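Local coordinates for acyl-CoA dehydrogenase domain protein Tcur3481 (Thermomonospora curvata, PDB 6WY9), which binds FAD and probably works as a flavin-dependent acyl-CoA dehydrogenase, at residues B[78-84]-B[332-336]; B[134-140]-B[165-170]; B[174-178]-B[206-211]; B[191-195]-B[335-339]. One frame throughout, in Å; residues are numbered along the deposited sequence.

Contact 1. Residues B[78-84]-B[332-336]; sequences QGRHVAP and RYFLW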
# COMPACT_ATOMS: atom_id res chain seq x y z
N GLN B 78 21.92 -18.19 4.87
CA GLN B 78 21.97 -17.82 6.28
C GLN B 78 20.65 -17.19 6.73
O GLN B 78 20.10 -17.56 7.78
CB GLN B 78 23.13 -16.87 6.57
CG GLN B 78 22.95 -16.26 7.96
CD GLN B 78 23.85 -15.11 8.27
OE1 GLN B 78 24.31 -14.37 7.37
NE2 GLN B 78 24.09 -14.89 9.55
N GLY B 79 20.11 -16.25 5.94
CA GLY B 79 18.84 -15.64 6.33
C GLY B 79 17.69 -16.62 6.36
O GLY B 79 16.78 -16.50 7.20
N ARG B 80 17.71 -17.62 5.48
CA ARG B 80 16.65 -18.63 5.50
C ARG B 80 16.51 -19.31 6.86
O ARG B 80 15.42 -19.79 7.22
CB ARG B 80 16.94 -19.69 4.45
CG ARG B 80 15.99 -19.74 3.34
CD ARG B 80 16.49 -20.71 2.32
NE ARG B 80 16.02 -20.34 0.99
CZ ARG B 80 16.78 -19.78 0.05
NH1 ARG B 80 18.08 -19.54 0.27
NH2 ARG B 80 16.23 -19.49 -1.12
N HIS B 81 17.60 -19.38 7.61
CA HIS B 81 17.67 -20.07 8.90
C HIS B 81 17.91 -19.16 10.09
O HIS B 81 18.17 -19.66 11.18
CB HIS B 81 18.80 -21.10 8.85
CG HIS B 81 18.58 -22.14 7.82
ND1 HIS B 81 19.15 -22.06 6.56
CD2 HIS B 81 17.80 -23.23 7.81
CE1 HIS B 81 18.75 -23.09 5.84
NE2 HIS B 81 17.92 -23.82 6.57
N VAL B 82 17.88 -17.83 9.88
CA VAL B 82 18.20 -16.82 10.89
C VAL B 82 19.40 -17.30 11.71
O VAL B 82 19.37 -17.34 12.94
CB VAL B 82 16.95 -16.46 11.74
CG1 VAL B 82 15.89 -15.68 10.83
CG2 VAL B 82 16.24 -17.68 12.33
N ALA B 83 20.47 -17.70 11.03
CA ALA B 83 21.56 -18.40 11.72
C ALA B 83 22.49 -17.37 12.37
O ALA B 83 22.95 -16.44 11.68
CB ALA B 83 22.36 -19.28 10.78
N PRO B 84 22.73 -17.46 13.69
CA PRO B 84 23.45 -16.36 14.38
C PRO B 84 24.97 -16.39 14.22
O PRO B 84 25.72 -16.77 15.12
CB PRO B 84 23.03 -16.56 15.84
CG PRO B 84 22.86 -18.08 15.97
CD PRO B 84 22.17 -18.44 14.65
N ARG B 332 11.47 -14.87 15.00
CA ARG B 332 12.85 -14.48 14.69
C ARG B 332 12.96 -13.87 13.30
O ARG B 332 13.77 -12.97 13.08
CB ARG B 332 13.81 -15.68 14.83
CG ARG B 332 13.94 -16.17 16.28
CD ARG B 332 15.26 -16.96 16.50
NE ARG B 332 15.25 -17.58 17.83
CZ ARG B 332 14.56 -18.67 18.17
NH1 ARG B 332 14.62 -19.13 19.42
NH2 ARG B 332 13.84 -19.31 17.25
N TYR B 333 12.19 -14.39 12.35
CA TYR B 333 12.18 -13.80 11.00
C TYR B 333 11.66 -12.38 11.05
O TYR B 333 12.21 -11.47 10.41
CB TYR B 333 11.32 -14.69 10.08
CG TYR B 333 11.99 -16.03 9.91
CD1 TYR B 333 11.90 -17.01 10.90
CD2 TYR B 333 12.78 -16.29 8.79
CE1 TYR B 333 12.59 -18.22 10.78
CE2 TYR B 333 13.46 -17.51 8.64
CZ TYR B 333 13.36 -18.46 9.64
OH TYR B 333 14.03 -19.66 9.48
N PHE B 334 10.62 -12.14 11.87
CA PHE B 334 10.15 -10.77 12.08
C PHE B 334 11.28 -9.89 12.63
O PHE B 334 11.50 -8.76 12.14
CB PHE B 334 8.94 -10.75 13.05
CG PHE B 334 8.42 -9.38 13.26
CD1 PHE B 334 7.78 -8.72 12.22
CD2 PHE B 334 8.67 -8.70 14.44
CE1 PHE B 334 7.34 -7.38 12.38
CE2 PHE B 334 8.23 -7.38 14.61
CZ PHE B 334 7.55 -6.72 13.56
N LEU B 335 11.98 -10.37 13.67
CA LEU B 335 13.03 -9.55 14.29
C LEU B 335 14.17 -9.26 13.30
O LEU B 335 14.65 -8.12 13.21
CB LEU B 335 13.59 -10.23 15.55
CG LEU B 335 12.57 -10.48 16.70
CD1 LEU B 335 13.27 -11.16 17.88
CD2 LEU B 335 11.98 -9.10 17.09
N TRP B 336 14.66 -10.29 12.59
CA TRP B 336 15.68 -10.10 11.56
C TRP B 336 15.20 -9.17 10.44
O TRP B 336 15.91 -8.24 10.03
CB TRP B 336 16.10 -11.45 10.97
CG TRP B 336 17.12 -12.19 11.81
CD1 TRP B 336 17.04 -12.46 13.14
CD2 TRP B 336 18.36 -12.78 11.35
NE1 TRP B 336 18.15 -13.17 13.54
CE2 TRP B 336 18.97 -13.38 12.46
CE3 TRP B 336 19.00 -12.86 10.10
CZ2 TRP B 336 20.22 -14.05 12.38
CZ3 TRP B 336 20.23 -13.56 10.02
CH2 TRP B 336 20.83 -14.13 11.15
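V82 sits between two aromatic rings, those of Y333 and W336, which reach out one helical turn apart from helix 330-340. Its CG1 methyl lies over the middle of the Y333 ring, 3.7 Å from the centroid, in a CH-pi contact. The backbone CA of V82 does the same to W336, standing 3.6 Å from the centroid of the six-membered ring, with CB following over the same face. Q78 NE2 meets the edge of the indole 3.7 Å from W336 CH2, the amide plane standing almost square (82°) to the ring. That amide is held within its own segment: Q78 NE2 donates to A83 O at 2.9 Å, nearly straight at 172°. Y333 has CG anti to its carbonyl carbon (chi1 -66°), which carries the ring to R80, where Y333 OH donates to R80 O at 2.7 Å, an oxygen lying near the ring plane. Y333 and W336 also touch helix 215-248, both at V234. With its positive phi, V82 is the C-prime residue of a Schellman motif (A83 N to Q78 O, V82 N to G79 O), consistent with its CA lying over the indole; this capped helix end joins the N-terminal and C-terminal helical regions of an acyl-CoA dehydrogenase fold.

Contact 2. Residues B[134-140]-B[165-170]; sequences PGCTAVP and VSATGP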
# COMPACT_ATOMS: atom_id res chain seq x y z
N PRO B 134 30.13 10.55 6.98
CA PRO B 134 30.30 10.30 8.43
C PRO B 134 30.72 11.57 9.16
O PRO B 134 31.56 12.34 8.67
CB PRO B 134 31.41 9.24 8.50
CG PRO B 134 31.76 8.89 7.09
CD PRO B 134 31.14 9.86 6.15
N GLY B 135 30.15 11.78 10.36
CA GLY B 135 30.64 12.83 11.24
C GLY B 135 31.92 12.47 11.96
O GLY B 135 32.69 13.35 12.35
N CYS B 136 32.17 11.18 12.15
CA CYS B 136 33.46 10.74 12.67
C CYS B 136 34.58 11.34 11.83
O CYS B 136 34.49 11.41 10.60
CB CYS B 136 33.51 9.20 12.66
SG CYS B 136 34.93 8.49 13.61
N THR B 137 35.61 11.85 12.51
CA THR B 137 36.69 12.60 11.89
C THR B 137 37.95 11.75 11.76
O THR B 137 38.24 10.91 12.62
CB THR B 137 37.02 13.84 12.71
OG1 THR B 137 35.82 14.60 12.87
CG2 THR B 137 38.04 14.69 12.00
N ALA B 138 38.72 11.99 10.69
CA ALA B 138 40.01 11.33 10.49
C ALA B 138 41.08 12.41 10.32
O ALA B 138 40.94 13.28 9.45
CB ALA B 138 39.96 10.41 9.26
N VAL B 139 42.10 12.38 11.16
CA VAL B 139 43.19 13.36 11.16
C VAL B 139 44.47 12.67 10.70
O VAL B 139 44.76 11.56 11.16
CB VAL B 139 43.39 13.99 12.56
CG1 VAL B 139 44.55 14.97 12.57
CG2 VAL B 139 42.12 14.69 13.00
N PRO B 140 45.24 13.28 9.78
CA PRO B 140 46.52 12.69 9.37
C PRO B 140 47.51 12.63 10.52
O PRO B 140 47.59 13.55 11.33
CB PRO B 140 47.03 13.64 8.28
CG PRO B 140 45.81 14.32 7.78
CD PRO B 140 44.89 14.45 8.96
N VAL B 165 36.03 1.35 9.79
CA VAL B 165 35.32 2.50 10.36
C VAL B 165 35.27 3.60 9.31
O VAL B 165 36.32 4.02 8.82
CB VAL B 165 36.04 3.02 11.62
CG1 VAL B 165 35.38 4.33 12.15
CG2 VAL B 165 36.15 1.94 12.68
N SER B 166 34.07 4.10 8.99
CA SER B 166 33.96 5.22 8.07
C SER B 166 34.15 6.54 8.83
O SER B 166 33.67 6.70 9.96
CB SER B 166 32.60 5.17 7.33
OG SER B 166 31.52 5.48 8.19
N ALA B 167 34.89 7.47 8.22
CA ALA B 167 35.23 8.77 8.81
C ALA B 167 35.53 9.77 7.70
O ALA B 167 35.88 9.40 6.58
CB ALA B 167 36.42 8.66 9.77
N THR B 168 35.40 11.05 8.01
CA THR B 168 35.71 12.12 7.06
C THR B 168 37.07 12.73 7.39
O THR B 168 37.29 13.22 8.52
CB THR B 168 34.60 13.17 7.04
OG1 THR B 168 33.39 12.53 6.56
CG2 THR B 168 34.95 14.40 6.12
N GLY B 169 38.01 12.63 6.44
CA GLY B 169 39.30 13.26 6.56
C GLY B 169 39.35 14.59 5.85
O GLY B 169 38.32 15.14 5.44
N PRO B 170 40.55 15.16 5.70
CA PRO B 170 40.68 16.43 4.95
C PRO B 170 40.25 16.33 3.50
O PRO B 170 39.86 17.34 2.91
CB PRO B 170 42.18 16.77 5.05
CG PRO B 170 42.71 15.94 6.15
CD PRO B 170 41.82 14.75 6.32
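T168 turns its OG1 beside its own backbone N and anti to the carbonyl carbon (chi1 -64°), which aims the hydroxyl at P134 O across the contact. C136 has SG anti to its N (chi1 -168°), and the sulfur thereby lies against the methyl of A167. The two chains meet in the mixed sheet of the acyl-CoA dehydrogenase middle region: strand 137-140 joins strand 165-169 through a single beta bridge, T137 with T168, and the short axes diverge at 57°. Two backbone bonds make that bridge, T168 N to C136 O at 2.8 Å and A138 N to T168 O at 2.9 Å. The second comes from well above the carbonyl plane of T168. T168 OG1 adds a third bond, donating at 2.8 Å to P134 O and using a lone pair of that oxygen in the plane of its carbonyl; P134 also lays its CG against S166 OG and A167 N. Replacing T168 with a valine would probably leave P134 O without this donor and let the loop before the strand shift. On one side of the bridge A138 CB meets A167 CB at 4.0 Å, and F176 of strand 172-179 packs on both. Strand 144-154 is the other neighbour of strand 137-141, pairing T137 with S148 and V139 with R146. At the outer end the two prolines reach toward each other, P140 CG lying 3.9 Å from P170 CG.

Contact 3. Residues B[174-178]-B[206-211]; sequences GLFLV and VPARAL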
# COMPACT_ATOMS: atom_id res chain seq x y z
N GLY B 174 36.07 8.57 4.08
CA GLY B 174 36.88 7.42 3.73
C GLY B 174 36.59 6.21 4.61
O GLY B 174 35.71 6.23 5.48
N LEU B 175 37.34 5.14 4.38
CA LEU B 175 37.18 3.92 5.16
C LEU B 175 38.55 3.54 5.72
O LEU B 175 39.56 3.54 4.98
CB LEU B 175 36.55 2.80 4.30
CG LEU B 175 35.94 1.58 5.01
CD1 LEU B 175 34.81 2.01 5.94
CD2 LEU B 175 35.42 0.55 4.00
N PHE B 176 38.60 3.24 7.02
CA PHE B 176 39.85 3.06 7.75
C PHE B 176 39.80 1.79 8.57
O PHE B 176 38.79 1.53 9.24
CB PHE B 176 40.13 4.23 8.69
CG PHE B 176 40.12 5.57 8.01
CD1 PHE B 176 38.91 6.20 7.69
CD2 PHE B 176 41.31 6.21 7.72
CE1 PHE B 176 38.92 7.46 7.07
CE2 PHE B 176 41.35 7.44 7.11
CZ PHE B 176 40.15 8.07 6.79
N LEU B 177 40.90 1.04 8.57
CA LEU B 177 41.01 -0.18 9.36
C LEU B 177 41.52 0.13 10.76
O LEU B 177 42.52 0.84 10.94
CB LEU B 177 41.95 -1.18 8.68
CG LEU B 177 41.95 -2.57 9.31
CD1 LEU B 177 42.02 -3.64 8.24
CD2 LEU B 177 43.13 -2.70 10.27
N VAL B 178 40.85 -0.45 11.76
CA VAL B 178 41.20 -0.22 13.16
C VAL B 178 41.32 -1.55 13.87
O VAL B 178 40.46 -2.43 13.70
CB VAL B 178 40.14 0.67 13.84
CG1 VAL B 178 40.42 0.76 15.30
CG2 VAL B 178 40.15 2.06 13.20
N VAL B 206 41.96 7.53 17.76
CA VAL B 206 42.32 6.12 17.63
C VAL B 206 43.24 5.94 16.42
O VAL B 206 42.89 6.39 15.32
CB VAL B 206 41.08 5.25 17.48
CG1 VAL B 206 41.49 3.79 17.32
CG2 VAL B 206 40.09 5.41 18.66
N PRO B 207 44.37 5.26 16.56
CA PRO B 207 45.22 5.01 15.38
C PRO B 207 44.51 4.16 14.34
O PRO B 207 43.80 3.20 14.67
CB PRO B 207 46.42 4.27 15.98
CG PRO B 207 46.41 4.63 17.43
CD PRO B 207 44.97 4.78 17.81
N ALA B 208 44.69 4.53 13.07
CA ALA B 208 44.03 3.80 11.98
C ALA B 208 44.85 3.92 10.71
O ALA B 208 45.69 4.80 10.57
CB ALA B 208 42.61 4.31 11.69
N ARG B 209 44.54 3.02 9.77
CA ARG B 209 45.19 2.97 8.47
C ARG B 209 44.12 3.03 7.41
O ARG B 209 43.10 2.33 7.50
CB ARG B 209 45.99 1.67 8.32
CG ARG B 209 46.93 1.38 9.46
CD ARG B 209 48.07 2.37 9.47
NE ARG B 209 48.91 2.23 8.29
CZ ARG B 209 50.08 2.85 8.12
NH1 ARG B 209 50.55 3.66 9.06
NH2 ARG B 209 50.78 2.66 7.01
N ALA B 210 44.33 3.86 6.39
CA ALA B 210 43.31 4.03 5.36
C ALA B 210 43.27 2.84 4.40
O ALA B 210 44.29 2.18 4.14
CB ALA B 210 43.56 5.32 4.58
N LEU B 211 42.07 2.54 3.89
CA LEU B 211 41.92 1.79 2.65
C LEU B 211 41.97 2.78 1.47
O LEU B 211 41.97 4.00 1.65
CB LEU B 211 40.60 0.99 2.64
CG LEU B 211 40.53 -0.30 3.44
CD1 LEU B 211 40.63 0.03 4.93
CD2 LEU B 211 39.21 -1.12 3.16
O HOH W 1 39.27 5.26 2.03
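F176 and A210 face each other as a non-hydrogen-bonded antiparallel pair, and the small residue makes room for the large one: CD2 of the F176 phenyl ring lies 3.8 Å from A210 CA, with the A210 methyl beside CD2 and CE2. The ring gets there because CG is anti to the carbonyl carbon (chi1 -55°). At its root, F176 CB meets the methyl of the second alanine, A208 CB, at 3.9 Å. That same methyl takes a second bump, V178 CG2, at 3.7 Å, so A208 forms a shallow seat between two larger side chains of the opposite strand. The other branch of V178 goes to V206, CG1 to CG1 at 3.8 Å, the two side chains crossing at about a right angle. Toward the end of the pairing L211 swings its CD1 over the backbone of the other strand, near L175 O and L177 N, and touches L177 CB, while its CD2 meets L175 CD2. The backbones are joined by the hydrogen-bonded pair L177 and R209, and by L211 N, which donates to L175 O at 2.9 Å. At the same end a water accepts from L175 N (3.0 Å) and lies 3.0 Å from L211 O. Strand 160-169 flanks strand 172-179, strand 144-154 pairs with strand 206-210 and sends W145 edge-to-face against F176, and helix 215-248 covers L175 through A215 and T219.

Contact 4. Residues B[191-195]-B[335-339]; sequences ETTSR and LWGKQ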
# COMPACT_ATOMS: atom_id res chain seq x y z
N GLU B 191 21.99 -4.26 22.98
CA GLU B 191 21.20 -5.31 22.34
C GLU B 191 20.20 -4.74 21.34
O GLU B 191 19.41 -3.86 21.68
CB GLU B 191 20.45 -6.14 23.39
CG GLU B 191 19.83 -7.39 22.77
CD GLU B 191 18.96 -8.16 23.74
OE1 GLU B 191 18.60 -7.60 24.79
OE2 GLU B 191 18.63 -9.34 23.47
N THR B 192 20.17 -5.30 20.13
CA THR B 192 19.28 -4.79 19.10
C THR B 192 18.04 -5.70 18.89
O THR B 192 17.94 -6.80 19.40
CB THR B 192 20.06 -4.63 17.78
OG1 THR B 192 20.43 -5.93 17.31
CG2 THR B 192 21.33 -3.84 18.02
N THR B 193 17.13 -5.20 18.07
CA THR B 193 15.90 -5.91 17.74
C THR B 193 16.15 -7.37 17.41
O THR B 193 15.46 -8.26 17.92
CB THR B 193 15.26 -5.21 16.53
OG1 THR B 193 14.89 -3.88 16.90
CG2 THR B 193 14.02 -5.99 16.05
N SER B 194 17.11 -7.65 16.53
CA SER B 194 17.40 -9.03 16.14
C SER B 194 17.99 -9.88 17.27
O SER B 194 18.15 -11.10 17.10
CB SER B 194 18.36 -9.03 14.94
OG SER B 194 19.65 -8.62 15.36
N ARG B 195 18.35 -9.28 18.41
CA ARG B 195 19.04 -9.95 19.53
C ARG B 195 20.54 -10.07 19.28
O ARG B 195 21.21 -10.83 20.02
CB ARG B 195 18.54 -11.36 19.87
CG ARG B 195 17.08 -11.53 20.22
CD ARG B 195 16.86 -11.08 21.62
NE ARG B 195 15.56 -11.46 22.18
CZ ARG B 195 15.19 -11.13 23.41
NH1 ARG B 195 13.99 -11.48 23.87
NH2 ARG B 195 16.04 -10.43 24.18
N LEU B 335 11.98 -10.37 13.67
CA LEU B 335 13.03 -9.55 14.29
C LEU B 335 14.17 -9.26 13.30
O LEU B 335 14.65 -8.12 13.21
CB LEU B 335 13.59 -10.23 15.55
CG LEU B 335 12.57 -10.48 16.70
CD1 LEU B 335 13.27 -11.16 17.88
CD2 LEU B 335 11.98 -9.10 17.09
N TRP B 336 14.66 -10.29 12.59
CA TRP B 336 15.68 -10.10 11.56
C TRP B 336 15.20 -9.17 10.44
O TRP B 336 15.91 -8.24 10.03
CB TRP B 336 16.10 -11.45 10.97
CG TRP B 336 17.12 -12.19 11.81
CD1 TRP B 336 17.04 -12.46 13.14
CD2 TRP B 336 18.36 -12.78 11.35
NE1 TRP B 336 18.15 -13.17 13.54
CE2 TRP B 336 18.97 -13.38 12.46
CE3 TRP B 336 19.00 -12.86 10.10
CZ2 TRP B 336 20.22 -14.05 12.38
CZ3 TRP B 336 20.23 -13.56 10.02
CH2 TRP B 336 20.83 -14.13 11.15
N GLY B 337 14.00 -9.44 9.90
CA GLY B 337 13.51 -8.64 8.79
C GLY B 337 13.42 -7.17 9.16
O GLY B 337 13.87 -6.30 8.42
N LYS B 338 12.85 -6.91 10.34
CA LYS B 338 12.67 -5.56 10.85
C LYS B 338 14.02 -4.86 11.02
O LYS B 338 14.22 -3.73 10.55
CB LYS B 338 11.87 -5.67 12.17
CG LYS B 338 11.81 -4.47 13.09
CD LYS B 338 10.44 -3.72 13.02
CE LYS B 338 10.46 -2.39 13.83
NZ LYS B 338 9.30 -1.44 13.44
N GLN B 339 14.99 -5.53 11.66
CA GLN B 339 16.29 -4.89 11.83
C GLN B 339 16.97 -4.62 10.48
O GLN B 339 17.50 -3.53 10.24
CB GLN B 339 17.24 -5.76 12.68
CG GLN B 339 18.56 -4.95 12.87
CD GLN B 339 19.36 -5.44 14.05
OE1 GLN B 339 18.80 -5.71 15.11
NE2 GLN B 339 20.68 -5.53 13.88
O HOH W 2 23.13 -5.54 15.34
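Q339 OE1 is the acceptor on which the 191-195 loop converges. T192 OG1 donates to it at 2.7 Å, lying in the amide carbonyl plane on a lone pair, and S194 N donates at 2.9 Å with a nearly straight 169° angle, tilted 33° from that plane. S194 OG is also 3.0 Å from Q339 OE1, but that bond is not settled, and a glycerol, probably from the crystallisation liquor, bonds to the hydroxyl. The other half of the amide is served by a water, which accepts from Q339 NE2 at 2.9 Å and donates weakly to T192 OG1. Q339 reaches the loop by an extended side chain, CG being anti to the backbone N (chi1 -177°). A leucine in its place would probably leave S194 N and T192 OG1 without their shared acceptor and the turn less firmly fixed to the helix. Alongside, T193 CG2 rests on L335, while T193 O and OG1 bond to basic and acidic side chains of another protein chain. R195 NH2 pairs with E191 OE2, which also meets R38. The motif is a type I beta turn (T192 to R195) linking strands 185-191 and 197-203, held to helix 330-340 by a glutamine amide.

Contacts 1 and 4 use the same helix, 330-340, with centres about 9 Å apart, and share L335 and W336; contact 1 is buried and mainly aromatic, contact 4 is partly buried, rich in polar bonds and reached by another protein chain. Contacts 2 and 3 belong to the mixed sheet on the far side of the chain's centre from contact 1, their centres again about 9 Å apart. They meet through neighbouring strands 160-169 and 172-179, with probable hydrogen bonds between A167 O and G174 N (2.6 Å) and between V165 N and F176 O (2.8 Å). Backbone bonds run through both, with alanines, prolines and a cysteine in contact 2 and larger apolar side chains in contact 3, which is buried whereas contact 2 runs out to exposed prolines.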